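Local coordinates for protein glucanase (Clostridium thermocellum, PDB 5GXX) that probably hydrolyses internal beta-1,4-glucosidic bonds of cellulose as a family 9 endoglucanase of the cellulosome, at residues E200-S205 / Y250-L255; A151-S156 / T206-A211. The protein carries 1 engineered substitution. All coordinates share one frame; numbering follows the deposited sequence.

How the contacts relate
Four segments on three helices make up the two contacts. Along the chain, 151-156 of helix 142-158 comes first, then 200-205 and 206-211, which follow each other directly on helix 198-212, and last 250-255 of helix 249-260. Contact 2 closes the loop from 151-156 to 206-211. Contact 1 closes the one from 200-205 to 250-255. The segments alternate, so the two loops cross rather than nest. Helix 198-212 is shared and joins the other two helices within the glycosyl hydrolase family 9 region. The centres lie about 10 Å apart, and the contacts touch: Leu255 CD1 packs 3.8 Å from Trp207 CZ2.

Contact 1. Residues E200-S205 / Y250-L255; sequences ELLWAS and YGAMIL. With CA (calcium ion), chain C.
Trp203 and Leu202 of helix 198-212 pack against Ala252 and Leu255 of helix 249-260, inside what is, in family 9 glycosidases, an (alpha/alpha)6 barrel. The short segments run in roughly the same direction, with axes crossing at 38° and 9.0 Å apart at their closest. The Trp203 CB points past the partner helix rather than at it, but CG stands anti to the backbone N (chi1 177°) and the six-membered ring comes nearer. CE3 then passes Ala252, 4.1 Å from its CB. CZ3 goes further and meets Leu255 CD1 at 3.9 Å, the two side chains crossing at a slant. CZ3 also lies against the backbone of Gly251, where the lack of a side chain lets the ring come close. At the pyrrole end, NE1 is hydrogen-bonded to Gln147 of helix 142-158, so this buried polar atom is satisfied. His243 and Trp207 each meet the ring edge-to-face.

Leu202, whose CB points toward the partner helix, brings CG to 3.7 Å from Ala252 CB, and its CD2 touches the same methyl. Three residues before Trp203, Glu200 takes no part in this packing and binds calcium instead. Ser195, Gly196, Asp199 and Asp246 complete the protein ligands. The carboxylate grips the ion with both oxygens, OE2 at 2.3 Å and OE1 at 2.6 Å.

Contact 2. Residues A151-S156 / T206-A211; sequences ALAVGS and TWLYLA
Val154 lies over one face of the Trp207 indole. Its CG2 sits 3.6 Å from the centroid of the six-membered ring and only 17° off the ring normal, a CH-pi contact. The nearest single ring atom to this methyl is CZ3, at 3.5 Å. Val154 CB rests over the same face but towards the rim, closest to CE3 at 3.6 Å. The valine therefore covers the benzene part of the indole with two carbons. CG2 is placed there by standing anti to the backbone N, while CG1 takes the position between N and the carbonyl carbon.

Two helices of the probable (alpha/alpha)6 barrel, 142-158 and 198-212, meet here. Their short segments run nearly parallel, at 21°, and their axes approach to 8.5 Å. Ala153 is small enough to fit between two larger residues of the partner helix. Its CB touches Trp207 CB at 3.8 Å and Leu208 CD2 at 3.9 Å. Further along, Ala211 CB approaches Ala153 O and Ser156 OG. That hydroxyl is already engaged within its own helix, donating to Ala153 O at 2.8 Å, with the donor tilted 16° from the carbonyl plane.

Other parts of the fold close around the pair. Trp70 and Tyr73 each meet Trp207 edge-to-face, and Leu208 also touches Phe172 of helix 162-178. Between the two segments the contact is apolar, so their hold on each other rests on the fit of methyl groups against ring face and leucine. The serine hydroxyl near Ala211 spends its proton on its own helix, which lets it lie beside a methyl without a polar partner across the interface.

Contact 1. Residues E200-S205 / Y250-L255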
# COMPACT_ATOMS: atom_id res chain seq x y z
N GLU A 200 -36.03 10.84 36.81
CA GLU A 200 -36.85 10.86 35.60
C GLU A 200 -38.31 10.53 35.90
O GLU A 200 -39.22 11.11 35.31
CB GLU A 200 -36.34 9.87 34.54
CG GLU A 200 -35.04 10.24 33.83
CD GLU A 200 -33.81 10.01 34.66
OE1 GLU A 200 -33.93 9.39 35.75
OE2 GLU A 200 -32.70 10.43 34.23
N LEU A 201 -38.54 9.59 36.81
CA LEU A 201 -39.94 9.30 37.16
C LEU A 201 -40.61 10.49 37.82
O LEU A 201 -41.78 10.77 37.54
CB LEU A 201 -40.08 8.03 38.02
CG LEU A 201 -39.61 6.73 37.38
CD1 LEU A 201 -39.77 5.62 38.45
CD2 LEU A 201 -40.43 6.41 36.13
N LEU A 202 -39.89 11.16 38.72
CA LEU A 202 -40.35 12.42 39.29
C LEU A 202 -40.70 13.48 38.25
O LEU A 202 -41.78 14.08 38.29
CB LEU A 202 -39.27 13.01 40.22
CG LEU A 202 -39.58 14.38 40.83
CD1 LEU A 202 -40.85 14.36 41.68
CD2 LEU A 202 -38.37 14.81 41.66
N TRP A 203 -39.76 13.72 37.34
CA TRP A 203 -39.89 14.72 36.28
C TRP A 203 -41.07 14.39 35.38
O TRP A 203 -41.92 15.24 35.12
CB TRP A 203 -38.57 14.73 35.51
CG TRP A 203 -38.35 15.58 34.29
CD1 TRP A 203 -38.03 15.12 33.06
CD2 TRP A 203 -38.31 17.02 34.20
NE1 TRP A 203 -37.81 16.15 32.18
CE2 TRP A 203 -37.96 17.34 32.86
CE3 TRP A 203 -38.50 18.06 35.11
CZ2 TRP A 203 -37.84 18.65 32.41
CZ3 TRP A 203 -38.39 19.37 34.65
CH2 TRP A 203 -38.06 19.65 33.32
N ALA A 204 -41.18 13.13 34.96
CA ALA A 204 -42.26 12.75 34.07
C ALA A 204 -43.63 12.82 34.76
O ALA A 204 -44.58 13.37 34.18
CB ALA A 204 -42.00 11.36 33.51
N SER A 205 -43.74 12.27 35.97
CA SER A 205 -45.02 12.32 36.70
C SER A 205 -45.45 13.76 37.00
O SER A 205 -46.64 14.07 36.94
CB SER A 205 -45.00 11.45 37.97
OG SER A 205 -43.97 11.82 38.88
N TYR A 250 -33.93 18.68 39.97
CA TYR A 250 -33.77 20.09 40.36
C TYR A 250 -34.97 20.90 39.86
O TYR A 250 -35.64 21.58 40.64
CB TYR A 250 -32.45 20.66 39.81
CG TYR A 250 -31.28 19.76 40.16
CD1 TYR A 250 -30.67 19.86 41.40
CD2 TYR A 250 -30.84 18.77 39.28
CE1 TYR A 250 -29.62 19.01 41.76
CE2 TYR A 250 -29.80 17.91 39.63
CZ TYR A 250 -29.21 18.03 40.87
OH TYR A 250 -28.20 17.18 41.25
N GLY A 251 -35.23 20.82 38.56
CA GLY A 251 -36.34 21.53 37.94
C GLY A 251 -37.68 21.00 38.42
O GLY A 251 -38.62 21.77 38.58
N ALA A 252 -37.77 19.68 38.64
CA ALA A 252 -39.01 19.11 39.14
C ALA A 252 -39.40 19.66 40.51
O ALA A 252 -40.57 19.90 40.76
CB ALA A 252 -38.94 17.59 39.15
N MET A 253 -38.42 19.87 41.39
CA MET A 253 -38.67 20.43 42.72
C MET A 253 -39.21 21.86 42.62
O MET A 253 -40.12 22.27 43.36
CB MET A 253 -37.41 20.37 43.59
CG MET A 253 -36.89 18.95 43.92
SD MET A 253 -38.01 17.92 44.91
CE MET A 253 -37.58 18.46 46.56
N ILE A 254 -38.67 22.62 41.66
CA ILE A 254 -39.15 23.97 41.39
C ILE A 254 -40.60 23.95 40.93
O ILE A 254 -41.41 24.73 41.43
CB ILE A 254 -38.20 24.72 40.42
CG1 ILE A 254 -36.92 25.10 41.17
CG2 ILE A 254 -38.87 25.94 39.80
CD1 ILE A 254 -35.79 25.52 40.24
N LEU A 255 -40.92 23.05 40.01
CA LEU A 255 -42.29 22.90 39.54
C LEU A 255 -43.22 22.49 40.67
O LEU A 255 -44.35 22.95 40.73
CB LEU A 255 -42.36 21.88 38.39
CG LEU A 255 -41.64 22.26 37.10
CD1 LEU A 255 -41.59 21.05 36.17
CD2 LEU A 255 -42.26 23.48 36.41
CA CA C . -31.52 10.20 36.22
O HOH W 1 -29.98 9.07 35.00

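Contact 2. Residues A151-S156 / T206-A211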
# COMPACT_ATOMS: atom_id res chain seq x y z
N ALA A 151 -40.92 14.58 28.02
CA ALA A 151 -40.87 15.44 26.84
C ALA A 151 -42.22 15.46 26.14
O ALA A 151 -42.74 16.52 25.76
CB ALA A 151 -39.80 14.95 25.88
N LEU A 152 -42.81 14.28 26.03
CA LEU A 152 -44.13 14.19 25.42
C LEU A 152 -45.25 14.77 26.28
O LEU A 152 -46.23 15.33 25.76
CB LEU A 152 -44.43 12.74 25.00
CG LEU A 152 -43.57 12.27 23.82
CD1 LEU A 152 -43.51 10.74 23.76
CD2 LEU A 152 -44.06 12.84 22.49
N ALA A 153 -45.09 14.71 27.59
CA ALA A 153 -46.09 15.30 28.49
C ALA A 153 -46.10 16.82 28.35
O ALA A 153 -47.13 17.42 28.05
CB ALA A 153 -45.84 14.89 29.93
N VAL A 154 -44.95 17.46 28.56
CA VAL A 154 -44.94 18.90 28.33
C VAL A 154 -45.27 19.30 26.88
O VAL A 154 -46.01 20.26 26.66
CB VAL A 154 -43.64 19.56 28.85
CG1 VAL A 154 -42.39 19.03 28.11
CG2 VAL A 154 -43.75 21.07 28.77
N GLY A 155 -44.78 18.55 25.90
CA GLY A 155 -45.11 18.83 24.50
C GLY A 155 -46.61 18.81 24.22
O GLY A 155 -47.11 19.64 23.46
N SER A 156 -47.29 17.86 24.86
CA SER A 156 -48.74 17.71 24.69
C SER A 156 -49.47 18.96 25.19
O SER A 156 -50.49 19.34 24.61
CB SER A 156 -49.24 16.45 25.39
OG SER A 156 -49.49 16.64 26.78
N THR A 206 -44.48 14.64 37.29
CA THR A 206 -44.78 16.04 37.56
C THR A 206 -45.38 16.70 36.32
O THR A 206 -46.41 17.37 36.41
CB THR A 206 -43.52 16.80 38.04
OG1 THR A 206 -43.09 16.23 39.28
CG2 THR A 206 -43.78 18.29 38.22
N TRP A 207 -44.74 16.51 35.17
CA TRP A 207 -45.28 17.01 33.92
C TRP A 207 -46.65 16.41 33.56
O TRP A 207 -47.49 17.12 33.01
CB TRP A 207 -44.29 16.85 32.76
CG TRP A 207 -43.26 17.96 32.74
CD1 TRP A 207 -41.91 17.84 32.93
CD2 TRP A 207 -43.51 19.36 32.54
NE1 TRP A 207 -41.31 19.07 32.85
CE2 TRP A 207 -42.27 20.02 32.62
CE3 TRP A 207 -44.67 20.11 32.30
CZ2 TRP A 207 -42.14 21.41 32.47
CZ3 TRP A 207 -44.55 21.50 32.15
CH2 TRP A 207 -43.29 22.13 32.24
N LEU A 208 -46.85 15.13 33.85
CA LEU A 208 -48.17 14.51 33.67
C LEU A 208 -49.24 15.11 34.59
O LEU A 208 -50.39 15.27 34.16
CB LEU A 208 -48.09 12.98 33.80
CG LEU A 208 -47.51 12.27 32.57
CD1 LEU A 208 -47.05 10.85 32.87
CD2 LEU A 208 -48.44 12.32 31.35
N TYR A 209 -48.88 15.46 35.82
CA TYR A 209 -49.78 16.20 36.68
C TYR A 209 -50.13 17.54 36.05
O TYR A 209 -51.30 17.92 35.98
CB TYR A 209 -49.17 16.44 38.06
CG TYR A 209 -50.16 17.06 39.04
CD1 TYR A 209 -51.38 16.45 39.27
CD2 TYR A 209 -49.89 18.27 39.71
CE1 TYR A 209 -52.31 16.99 40.15
CE2 TYR A 209 -50.83 18.82 40.59
CZ TYR A 209 -52.03 18.17 40.80
OH TYR A 209 -52.99 18.66 41.67
N LEU A 210 -49.11 18.25 35.59
CA LEU A 210 -49.36 19.55 35.00
C LEU A 210 -50.15 19.43 33.69
O LEU A 210 -50.84 20.36 33.29
CB LEU A 210 -48.04 20.32 34.80
CG LEU A 210 -47.25 20.78 36.04
CD1 LEU A 210 -46.00 21.52 35.55
CD2 LEU A 210 -48.10 21.66 36.94
N ALA A 211 -50.04 18.28 33.03
CA ALA A 211 -50.80 18.06 31.80
C ALA A 211 -52.27 17.68 32.06
O ALA A 211 -53.15 18.22 31.40
CB ALA A 211 -50.11 17.04 30.88